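Local coordinates for protein putative glucarate dehydratase (PDB 4IT1) that probably catalyses the magnesium-dependent dehydration of D-glucarate to 5-dehydro-4-deoxy-D-glucarate, as a member of the mandelate racemase/muconate lactonizing enzyme family, at residues N149-G157 / M354-P362; V309-H317 / L337-S345. One frame throughout, in Å; residues are numbered along the deposited sequence.

Contact 1. Residues N149-G157 / M354-P362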
ATOM      1  N   ASN A 149      12.602 -18.736   6.526  1.00 75.79           N
ATOM      2  CA  ASN A 149      13.840 -19.097   5.829  1.00 79.59           C
ATOM      3  C   ASN A 149      13.993 -18.372   4.482  1.00 81.65           C
ATOM      4  O   ASN A 149      14.942 -18.621   3.731  1.00 81.24           O
ATOM      5  CB  ASN A 149      13.930 -20.628   5.671  1.00 84.84           C
ATOM      6  CG  ASN A 149      15.327 -21.116   5.329  1.00 80.96           C
ATOM      7  OD1 ASN A 149      15.490 -22.216   4.802  1.00 85.18           O
ATOM      8  ND2 ASN A 149      16.338 -20.307   5.625  1.00 74.56           N
ATOM      9  N   VAL A 150      13.065 -17.457   4.203  1.00 78.27           N
ATOM     10  CA  VAL A 150      13.058 -16.687   2.954  1.00 72.73           C
ATOM     11  C   VAL A 150      13.662 -15.298   3.162  1.00 66.79           C
ATOM     12  O   VAL A 150      13.608 -14.773   4.272  1.00 71.46           O
ATOM     13  CB  VAL A 150      11.630 -16.550   2.377  1.00 76.09           C
ATOM     14  CG1 VAL A 150      11.085 -17.913   1.968  1.00 86.33           C
ATOM     15  CG2 VAL A 150      10.694 -15.869   3.369  1.00 76.83           C
ATOM     16  N   PRO A 151      14.254 -14.703   2.103  1.00 60.49           N
ATOM     17  CA  PRO A 151      14.734 -13.322   2.249  1.00 55.33           C
ATOM     18  C   PRO A 151      13.568 -12.372   2.502  1.00 54.69           C
ATOM     19  O   PRO A 151      12.428 -12.684   2.139  1.00 59.24           O
ATOM     20  CB  PRO A 151      15.416 -13.025   0.906  1.00 56.86           C
ATOM     21  CG  PRO A 151      14.904 -14.054  -0.042  1.00 59.36           C
ATOM     22  CD  PRO A 151      14.583 -15.267   0.784  1.00 61.50           C
ATOM     23  N   LEU A 152      13.843 -11.237   3.142  1.00 59.65           N
ATOM     24  CA  LEU A 152      12.772 -10.350   3.607  1.00 66.54           C
ATOM     25  C   LEU A 152      11.885  -9.925   2.437  1.00 56.02           C
ATOM     26  O   LEU A 152      10.661  -9.993   2.523  1.00 52.27           O
ATOM     27  CB  LEU A 152      13.342  -9.129   4.345  1.00 71.60           C
ATOM     28  CG  LEU A 152      12.446  -8.407   5.364  1.00 67.89           C
ATOM     29  CD1 LEU A 152      13.292  -7.552   6.292  1.00 77.86           C
ATOM     30  CD2 LEU A 152      11.373  -7.553   4.706  1.00 64.65           C
ATOM     31  N   VAL A 153      12.528  -9.535   1.339  1.00 54.70           N
ATOM     32  CA  VAL A 153      11.852  -9.096   0.120  1.00 59.70           C
ATOM     33  C   VAL A 153      10.666  -9.988  -0.311  1.00 69.88           C
ATOM     34  O   VAL A 153       9.689  -9.489  -0.882  1.00 61.15           O
ATOM     35  CB  VAL A 153      12.880  -8.900  -1.017  1.00 60.19           C
ATOM     36  CG1 VAL A 153      13.515 -10.227  -1.431  1.00 63.96           C
ATOM     37  CG2 VAL A 153      12.255  -8.179  -2.199  1.00 63.45           C
ATOM     38  N   ASP A 154      10.743 -11.288  -0.004  1.00 67.06           N
ATOM     39  CA  ASP A 154       9.692 -12.246  -0.365  1.00 63.05           C
ATOM     40  C   ASP A 154       8.394 -12.025   0.406  1.00 69.69           C
ATOM     41  O   ASP A 154       7.303 -12.327  -0.098  1.00 63.64           O
ATOM     42  CB  ASP A 154      10.186 -13.694  -0.206  1.00 78.81           C
ATOM     43  CG  ASP A 154      11.178 -14.114  -1.306  1.00 87.07           C
ATOM     44  OD1 ASP A 154      11.416 -13.334  -2.258  1.00 85.63           O
ATOM     45  OD2 ASP A 154      11.720 -15.237  -1.218  1.00 78.03           O
ATOM     46  N   LEU A 155       8.517 -11.500   1.625  1.00 71.49           N
ATOM     47  CA  LEU A 155       7.362 -11.080   2.419  1.00 69.32           C
ATOM     48  C   LEU A 155       6.652  -9.905   1.769  1.00 61.06           C
ATOM     49  O   LEU A 155       5.451  -9.717   1.948  1.00 58.02           O
ATOM     50  CB  LEU A 155       7.799 -10.672   3.825  1.00 73.13           C
ATOM     51  CG  LEU A 155       8.197 -11.777   4.795  1.00 79.86           C
ATOM     52  CD1 LEU A 155       9.132 -11.208   5.844  1.00 73.95           C
ATOM     53  CD2 LEU A 155       6.967 -12.400   5.436  1.00 78.34           C
ATOM     54  N   LEU A 156       7.414  -9.118   1.016  1.00 57.10           N
ATOM     55  CA  LEU A 156       6.906  -7.919   0.371  1.00 61.42           C
ATOM     56  C   LEU A 156       6.533  -8.166  -1.101  1.00 69.50           C
ATOM     57  O   LEU A 156       6.514  -7.229  -1.902  1.00 67.92           O
ATOM     58  CB  LEU A 156       7.945  -6.793   0.482  1.00 56.74           C
ATOM     59  CG  LEU A 156       8.662  -6.595   1.830  1.00 60.18           C
ATOM     60  CD1 LEU A 156       9.774  -5.559   1.734  1.00 45.01           C
ATOM     61  CD2 LEU A 156       7.686  -6.223   2.934  1.00 54.07           C
ATOM     62  N   GLY A 157       6.251  -9.425  -1.449  1.00 69.09           N
ATOM     63  CA  GLY A 157       5.824  -9.797  -2.806  1.00 68.33           C
ATOM     64  C   GLY A 157       6.888 -10.283  -3.791  1.00 67.21           C
ATOM     65  O   GLY A 157       6.563 -10.623  -4.929  1.00 70.13           O
ATOM     66  N   MET A 354      16.354  -0.952   3.706  1.00 48.93           N
ATOM     67  CA  MET A 354      16.178  -0.059   2.582  1.00 51.96           C
ATOM     68  C   MET A 354      16.299  -0.814   1.246  1.00 63.94           C
ATOM     69  O   MET A 354      15.408  -0.708   0.401  1.00 54.93           O
ATOM     70  CB  MET A 354      17.176   1.097   2.655  1.00 48.73           C
ATOM     71  CG  MET A 354      17.051   2.075   1.497  1.00 52.53           C
ATOM     72  SD  MET A 354      18.157   3.498   1.548  1.00 61.15           S
ATOM     73  CE  MET A 354      19.711   2.732   2.009  1.00 60.33           C
ATOM     74  N   ALA A 355      17.377  -1.584   1.072  1.00 58.68           N
ATOM     75  CA  ALA A 355      17.626  -2.299  -0.194  1.00 57.93           C
ATOM     76  C   ALA A 355      16.514  -3.286  -0.539  1.00 53.91           C
ATOM     77  O   ALA A 355      16.049  -3.322  -1.677  1.00 53.05           O
ATOM     78  CB  ALA A 355      18.981  -2.996  -0.183  1.00 57.10           C
ATOM     79  N   HIS A 356      16.079  -4.058   0.453  1.00 47.31           N
ATOM     80  CA  HIS A 356      15.005  -5.023   0.275  1.00 49.06           C
ATOM     81  C   HIS A 356      13.673  -4.418  -0.158  1.00 56.27           C
ATOM     82  O   HIS A 356      13.009  -4.972  -1.032  1.00 58.71           O
ATOM     83  CB  HIS A 356      14.832  -5.892   1.523  1.00 58.74           C
ATOM     84  CG  HIS A 356      15.761  -7.063   1.566  1.00 74.07           C
ATOM     85  ND1 HIS A 356      15.315  -8.368   1.567  1.00 76.13           N
ATOM     86  CD2 HIS A 356      17.114  -7.128   1.587  1.00 63.65           C
ATOM     87  CE1 HIS A 356      16.353  -9.185   1.599  1.00 76.58           C
ATOM     88  NE2 HIS A 356      17.456  -8.458   1.611  1.00 66.23           N
ATOM     89  N   VAL A 357      13.261  -3.308   0.456  1.00 56.49           N
ATOM     90  CA  VAL A 357      12.000  -2.676   0.051  1.00 47.99           C
ATOM     91  C   VAL A 357      12.200  -2.032  -1.312  1.00 48.65           C
ATOM     92  O   VAL A 357      11.332  -2.116  -2.171  1.00 52.82           O
ATOM     93  CB  VAL A 357      11.418  -1.690   1.108  1.00 51.46           C
ATOM     94  CG1 VAL A 357      12.301  -0.469   1.290  1.00 41.28           C
ATOM     95  CG2 VAL A 357      10.003  -1.275   0.739  1.00 42.68           C
ATOM     96  N   ALA A 358      13.368  -1.428  -1.509  1.00 45.71           N
ATOM     97  CA  ALA A 358      13.767  -0.913  -2.810  1.00 50.92           C
ATOM     98  C   ALA A 358      13.707  -1.996  -3.898  1.00 59.76           C
ATOM     99  O   ALA A 358      13.480  -1.693  -5.075  1.00 57.03           O
ATOM    100  CB  ALA A 358      15.166  -0.326  -2.725  1.00 42.19           C
ATOM    101  N   ALA A 359      13.903  -3.250  -3.487  1.00 57.36           N
ATOM    102  CA  ALA A 359      13.971  -4.382  -4.404  1.00 60.87           C
ATOM    103  C   ALA A 359      12.591  -4.900  -4.758  1.00 59.70           C
ATOM    104  O   ALA A 359      12.406  -5.490  -5.821  1.00 55.88           O
ATOM    105  CB  ALA A 359      14.825  -5.499  -3.816  1.00 63.91           C
ATOM    106  N   ALA A 360      11.623  -4.681  -3.869  1.00 52.16           N
ATOM    107  CA  ALA A 360      10.255  -5.140  -4.111  1.00 49.09           C
ATOM    108  C   ALA A 360       9.377  -4.134  -4.857  1.00 53.92           C
ATOM    109  O   ALA A 360       8.220  -4.441  -5.179  1.00 53.78           O
ATOM    110  CB  ALA A 360       9.590  -5.571  -2.812  1.00 47.29           C
ATOM    111  N   VAL A 361       9.907  -2.941  -5.128  1.00 51.20           N
ATOM    112  CA  VAL A 361       9.092  -1.917  -5.787  1.00 57.18           C
ATOM    113  C   VAL A 361       9.377  -1.836  -7.283  1.00 56.16           C
ATOM    114  O   VAL A 361      10.533  -1.661  -7.697  1.00 52.52           O
ATOM    115  CB  VAL A 361       9.107  -0.523  -5.082  1.00 57.12           C
ATOM    116  CG1 VAL A 361       8.679  -0.656  -3.621  1.00 52.39           C
ATOM    117  CG2 VAL A 361      10.456   0.169  -5.194  1.00 52.37           C
ATOM    118  N   PRO A 362       8.315  -1.982  -8.097  1.00 54.55           N
ATOM    119  CA  PRO A 362       8.431  -1.999  -9.552  1.00 52.47           C
ATOM    120  C   PRO A 362       8.930  -0.661 -10.048  1.00 56.38           C
ATOM    121  O   PRO A 362       9.798  -0.610 -10.921  1.00 55.59           O
ATOM    122  CB  PRO A 362       6.987  -2.223 -10.021  1.00 57.31           C
ATOM    123  CG  PRO A 362       6.274  -2.798  -8.845  1.00 56.45           C
ATOM    124  CD  PRO A 362       6.920  -2.154  -7.655  1.00 55.94           C
TER

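Contact 2. Residues V309-H317 / L337-S345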
ATOM      1  N   VAL A 309       6.361  18.991  -6.137  1.00 45.79           N
ATOM      2  CA  VAL A 309       7.501  18.128  -6.415  1.00 45.17           C
ATOM      3  C   VAL A 309       7.165  17.062  -7.450  1.00 50.50           C
ATOM      4  O   VAL A 309       6.016  16.632  -7.571  1.00 46.33           O
ATOM      5  CB  VAL A 309       8.064  17.465  -5.133  1.00 44.98           C
ATOM      6  CG1 VAL A 309       8.543  18.524  -4.162  1.00 45.04           C
ATOM      7  CG2 VAL A 309       7.039  16.551  -4.476  1.00 46.46           C
ATOM      8  N   GLN A 310       8.186  16.642  -8.186  1.00 44.96           N
ATOM      9  CA  GLN A 310       8.025  15.654  -9.240  1.00 43.42           C
ATOM     10  C   GLN A 310       8.603  14.312  -8.815  1.00 44.22           C
ATOM     11  O   GLN A 310       8.337  13.298  -9.449  1.00 42.16           O
ATOM     12  CB  GLN A 310       8.697  16.148 -10.518  1.00 44.32           C
ATOM     13  CG  GLN A 310       8.016  17.364 -11.132  1.00 48.53           C
ATOM     14  CD  GLN A 310       8.189  18.628 -10.300  1.00 54.11           C
ATOM     15  OE1 GLN A 310       9.313  19.030  -9.986  1.00 44.94           O
ATOM     16  NE2 GLN A 310       7.070  19.261  -9.936  1.00 49.80           N
ATOM     17  N   ILE A 311       9.383  14.318  -7.730  1.00 38.01           N
ATOM     18  CA  ILE A 311      10.081  13.127  -7.257  1.00 41.73           C
ATOM     19  C   ILE A 311      10.114  13.097  -5.731  1.00 41.57           C
ATOM     20  O   ILE A 311      10.532  14.064  -5.094  1.00 47.07           O
ATOM     21  CB  ILE A 311      11.545  13.063  -7.776  1.00 37.26           C
ATOM     22  CG1 ILE A 311      11.600  13.000  -9.309  1.00 44.13           C
ATOM     23  CG2 ILE A 311      12.265  11.871  -7.165  1.00 36.33           C
ATOM     24  CD1 ILE A 311      12.787  13.724  -9.923  1.00 44.76           C
ATOM     25  N   VAL A 312       9.691  11.979  -5.156  1.00 40.64           N
ATOM     26  CA  VAL A 312       9.741  11.786  -3.718  1.00 47.35           C
ATOM     27  C   VAL A 312      10.866  10.824  -3.350  1.00 50.78           C
ATOM     28  O   VAL A 312      10.908   9.689  -3.832  1.00 48.69           O
ATOM     29  CB  VAL A 312       8.402  11.253  -3.162  1.00 46.64           C
ATOM     30  CG1 VAL A 312       8.496  11.054  -1.654  1.00 37.98           C
ATOM     31  CG2 VAL A 312       7.266  12.211  -3.496  1.00 41.70           C
ATOM     32  N   LEU A 313      11.782  11.292  -2.506  1.00 43.84           N
ATOM     33  CA  LEU A 313      12.781  10.409  -1.919  1.00 49.08           C
ATOM     34  C   LEU A 313      12.245   9.815  -0.621  1.00 49.64           C
ATOM     35  O   LEU A 313      12.234  10.475   0.417  1.00 55.07           O
ATOM     36  CB  LEU A 313      14.104  11.145  -1.685  1.00 47.64           C
ATOM     37  CG  LEU A 313      14.674  11.956  -2.857  1.00 53.29           C
ATOM     38  CD1 LEU A 313      16.014  12.542  -2.462  1.00 46.72           C
ATOM     39  CD2 LEU A 313      14.818  11.135  -4.135  1.00 54.35           C
ATOM     40  N   ALA A 314      11.772   8.577  -0.700  1.00 49.80           N
ATOM     41  CA  ALA A 314      11.306   7.839   0.468  1.00 49.74           C
ATOM     42  C   ALA A 314      12.462   7.453   1.395  1.00 49.16           C
ATOM     43  O   ALA A 314      13.632   7.514   1.008  1.00 52.90           O
ATOM     44  CB  ALA A 314      10.531   6.602   0.033  1.00 46.73           C
ATOM     45  N   ASP A 315      12.112   7.059   2.616  1.00 47.57           N
ATOM     46  CA  ASP A 315      13.060   6.718   3.680  1.00 45.51           C
ATOM     47  C   ASP A 315      12.233   5.943   4.684  1.00 49.20           C
ATOM     48  O   ASP A 315      11.353   6.511   5.338  1.00 51.05           O
ATOM     49  CB  ASP A 315      13.631   7.987   4.319  1.00 49.93           C
ATOM     50  CG  ASP A 315      14.729   7.707   5.339  1.00 52.58           C
ATOM     51  OD1 ASP A 315      14.629   6.717   6.095  1.00 50.31           O
ATOM     52  OD2 ASP A 315      15.694   8.508   5.390  1.00 50.21           O
ATOM     53  N   HIS A 316      12.487   4.639   4.782  1.00 42.44           N
ATOM     54  CA  HIS A 316      11.596   3.756   5.523  1.00 42.90           C
ATOM     55  C   HIS A 316      11.598   4.079   7.016  1.00 42.55           C
ATOM     56  O   HIS A 316      10.667   3.708   7.737  1.00 45.59           O
ATOM     57  CB  HIS A 316      11.965   2.286   5.291  1.00 46.80           C
ATOM     58  CG  HIS A 316      13.236   1.862   5.963  1.00 46.69           C
ATOM     59  ND1 HIS A 316      14.478   2.051   5.391  1.00 45.71           N
ATOM     60  CD2 HIS A 316      13.457   1.260   7.156  1.00 42.73           C
ATOM     61  CE1 HIS A 316      15.409   1.576   6.201  1.00 46.03           C
ATOM     62  NE2 HIS A 316      14.816   1.093   7.280  1.00 48.54           N
ATOM     63  N   HIS A 317      12.650   4.764   7.461  1.00 46.85           N
ATOM     64  CA  HIS A 317      12.829   5.071   8.873  1.00 53.92           C
ATOM     65  C   HIS A 317      11.736   5.976   9.396  1.00 52.47           C
ATOM     66  O   HIS A 317      11.207   5.745  10.484  1.00 55.48           O
ATOM     67  CB  HIS A 317      14.179   5.722   9.117  1.00 47.18           C
ATOM     68  CG  HIS A 317      15.339   4.849   8.765  1.00 59.22           C
ATOM     69  ND1 HIS A 317      16.204   5.143   7.735  1.00 57.92           N
ATOM     70  CD2 HIS A 317      15.783   3.693   9.313  1.00 49.93           C
ATOM     71  CE1 HIS A 317      17.134   4.208   7.665  1.00 61.48           C
ATOM     72  NE2 HIS A 317      16.899   3.316   8.611  1.00 63.83           N
ATOM     73  N   LEU A 337       4.561  10.546  -9.976  1.00 40.39           N
ATOM     74  CA  LEU A 337       5.778  11.067  -9.349  1.00 45.00           C
ATOM     75  C   LEU A 337       6.861  10.000  -9.380  1.00 41.83           C
ATOM     76  O   LEU A 337       6.566   8.813  -9.224  1.00 43.09           O
ATOM     77  CB  LEU A 337       5.507  11.482  -7.892  1.00 46.49           C
ATOM     78  CG  LEU A 337       4.335  12.423  -7.571  1.00 51.52           C
ATOM     79  CD1 LEU A 337       4.249  12.660  -6.071  1.00 47.24           C
ATOM     80  CD2 LEU A 337       4.422  13.755  -8.317  1.00 51.08           C
ATOM     81  N   GLY A 338       8.109  10.415  -9.573  1.00 40.81           N
ATOM     82  CA  GLY A 338       9.241   9.494  -9.452  1.00 48.56           C
ATOM     83  C   GLY A 338       9.473   9.116  -7.995  1.00 52.27           C
ATOM     84  O   GLY A 338       9.188   9.909  -7.098  1.00 49.18           O
ATOM     85  N   VAL A 339       9.965   7.899  -7.755  1.00 50.70           N
ATOM     86  CA  VAL A 339      10.349   7.473  -6.407  1.00 52.88           C
ATOM     87  C   VAL A 339      11.776   6.961  -6.376  1.00 57.88           C
ATOM     88  O   VAL A 339      12.249   6.349  -7.336  1.00 55.88           O
ATOM     89  CB  VAL A 339       9.500   6.321  -5.847  1.00 53.57           C
ATOM     90  CG1 VAL A 339       9.137   6.608  -4.396  1.00 55.42           C
ATOM     91  CG2 VAL A 339       8.268   6.076  -6.693  1.00 51.98           C
ATOM     92  N   SER A 340      12.442   7.208  -5.253  1.00 54.48           N
ATOM     93  CA  SER A 340      13.739   6.633  -4.948  1.00 51.52           C
ATOM     94  C   SER A 340      13.823   6.525  -3.433  1.00 53.99           C
ATOM     95  O   SER A 340      12.992   7.079  -2.722  1.00 54.06           O
ATOM     96  CB  SER A 340      14.857   7.507  -5.504  1.00 57.16           C
ATOM     97  OG  SER A 340      16.114   6.874  -5.363  1.00 60.31           O
ATOM     98  N   MET A 341      14.814   5.800  -2.937  1.00 56.61           N
ATOM     99  CA  MET A 341      14.907   5.539  -1.510  1.00 52.29           C
ATOM    100  C   MET A 341      16.101   6.298  -0.936  1.00 50.89           C
ATOM    101  O   MET A 341      16.987   6.724  -1.679  1.00 47.20           O
ATOM    102  CB  MET A 341      15.046   4.039  -1.276  1.00 57.94           C
ATOM    103  CG  MET A 341      14.185   3.490  -0.159  1.00 68.21           C
ATOM    104  SD  MET A 341      12.447   3.383  -0.607  1.00 82.90           S
ATOM    105  CE  MET A 341      12.532   2.608  -2.222  1.00 83.37           C
ATOM    106  N   HIS A 342      16.113   6.482   0.383  1.00 44.72           N
ATOM    107  CA  HIS A 342      17.146   7.282   1.040  1.00 48.37           C
ATOM    108  C   HIS A 342      17.368   6.793   2.467  1.00 45.38           C
ATOM    109  O   HIS A 342      16.457   6.241   3.089  1.00 44.68           O
ATOM    110  CB  HIS A 342      16.759   8.775   1.035  1.00 47.39           C
ATOM    111  CG  HIS A 342      17.504   9.604   2.041  1.00 50.04           C
ATOM    112  ND1 HIS A 342      17.228   9.561   3.391  1.00 46.92           N
ATOM    113  CD2 HIS A 342      18.514  10.494   1.895  1.00 48.76           C
ATOM    114  CE1 HIS A 342      18.041  10.381   4.034  1.00 46.22           C
ATOM    115  NE2 HIS A 342      18.832  10.959   3.149  1.00 46.95           N
ATOM    116  N   SER A 343      18.593   6.976   2.958  1.00 47.93           N
ATOM    117  CA  SER A 343      18.931   6.783   4.377  1.00 53.09           C
ATOM    118  C   SER A 343      20.218   7.521   4.686  1.00 54.86           C
ATOM    119  O   SER A 343      21.152   7.528   3.876  1.00 54.40           O
ATOM    120  CB  SER A 343      19.062   5.308   4.739  1.00 52.87           C
ATOM    121  OG  SER A 343      17.814   4.649   4.601  1.00 54.97           O
ATOM    122  N   ASN A 344      20.251   8.166   5.847  1.00 55.63           N
ATOM    123  CA  ASN A 344      21.407   8.959   6.253  1.00 55.54           C
ATOM    124  C   ASN A 344      21.976   8.458   7.578  1.00 53.83           C
ATOM    125  O   ASN A 344      21.250   7.831   8.357  1.00 46.37           O
ATOM    126  CB  ASN A 344      21.036  10.446   6.334  1.00 57.66           C
ATOM    127  CG  ASN A 344      20.049  10.748   7.449  1.00 54.43           C
ATOM    128  OD1 ASN A 344      18.963  10.169   7.517  1.00 55.87           O
ATOM    129  ND2 ASN A 344      20.430  11.660   8.332  1.00 48.74           N
ATOM    130  N   SER A 345      23.266   8.729   7.812  1.00 56.55           N
ATOM    131  CA  SER A 345      23.965   8.357   9.057  1.00 63.62           C
ATOM    132  C   SER A 345      23.472   7.033   9.635  1.00 60.59           C
ATOM    133  O   SER A 345      22.877   6.983  10.715  1.00 55.15           O
ATOM    134  CB  SER A 345      23.884   9.481  10.101  1.00 64.33           C
ATOM    135  OG  SER A 345      24.786  10.526   9.776  1.00 72.88           O
TER
HETATM  136  O   HOH W   1      16.658   8.730   8.140  1.00 50.70           O
HETATM  137  O   HOH W   2      15.112   3.894   3.515  1.00 59.58           O

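Contact 1. Residues N149-G157 / M354-P362
His356 reaches from its helix to the start of the turn 152-155, where its ring nitrogen ND1 accepts from Val153 N at 3.0 Å. The donor lies almost exactly in the imidazole plane, 4° out of it, although the N-H points somewhat off line (146°). Pro151 CB also sits at the ring edge, 4.0 Å from His356 CE1, and Leu152 CB approaches ND1 obliquely. The bond fixes the rotation of the buried ring and would leave ND1 without a proton. One helical turn beyond His356, Ala360 CB lies 3.8 Å from Val153 CG2, which also touches Ala359 CB; with chi1 66°, CG2 stands anti to the backbone N and turned to the alanines, while CG1 lies beside the imidazole ND1. Leu156 closes the far end, its CB 3.9 Å from Ala360 CB and its CD1 over Val357 CA at 4.0 Å. The small alanines probably let the turn come this close to the helix. Asp154 faces away and forms a salt bridge with Arg398. The contact thus joins the connection between helix 128-148 and strand 163-170 to the C-terminal half of helix 348-360, with helix 322-334 touching Leu152, Leu156 and Val357.

Contact 2. Residues V309-H317 / L337-S345
Strands 311-314 and 338-341 run parallel, pairing Ile311 with Gly338, Val312 with Val339 and Leu313 with Ser340; their short axes pass 4.5 Å apart at 21°. The bonds alternate between the two strands: Gly338 N gives to Gln310 O, Val312 N to Gly338 O (2.9 Å), Ser340 N to Val312 O and Ala314 N to Ser340 O. On the face of Ile311 and Leu313, Leu313 CD2 meets Ser340 CB at 3.9 Å; on the other, Ala314 CB touches Met341 SD at 3.8 Å.

Past the strand ends, Asp315 OD2 accepts from His342 ND1 at 2.7 Å, in the imidazole plane, but on the anti side of the carboxylate and well out of the carboxylate's own plane, which is turned 49° from the ring. With CG anti to the backbone N (chi1 -174°), the carboxylate also caps the following helix: OD1 takes His317 N at 3.1 Å and, through its syn lone pair, His317 ND1 at 2.8 Å. Water 1 links OD2 to Asn344 OD1, and Ser350 holds His317 NE2. With an alanine in place of Asp315, His342 ND1 would be likely to lose its acceptor, the ring to gain freedom to turn, and the helix start its cap. His342, the predicted proton acceptor, lies about 5 Å from the magnesium ion at its nearest side-chain atom. The arrangement is consistent with the barrel active site of the mandelate racemase family, where such a His-Asp pair sits at the C-terminal ends of neighbouring strands.

Overall arrangement
Contact 2 lies near the middle of the chain and contact 1 towards its outside, their centres about 17 Å apart. In chain order, 149-157 comes first, then 309-317, 337-345 and 354-362, so both halves of contact 2 fall between those of contact 1. Strand 338-341 is followed, after a short connection that carries the predicted catalytic His342, by helix 348-360, where the contacts meet: Met354 packs against Met341, His342 and Ser343, and beside His316. One face of this helix thus backs the barrel strands, while another meets the connection after helix 128-148. At contact 1, ND2 of Asn96 of the second subunit is hydrogen-bonded to Ala360 O, so barrel wall and dimer interface share one helix.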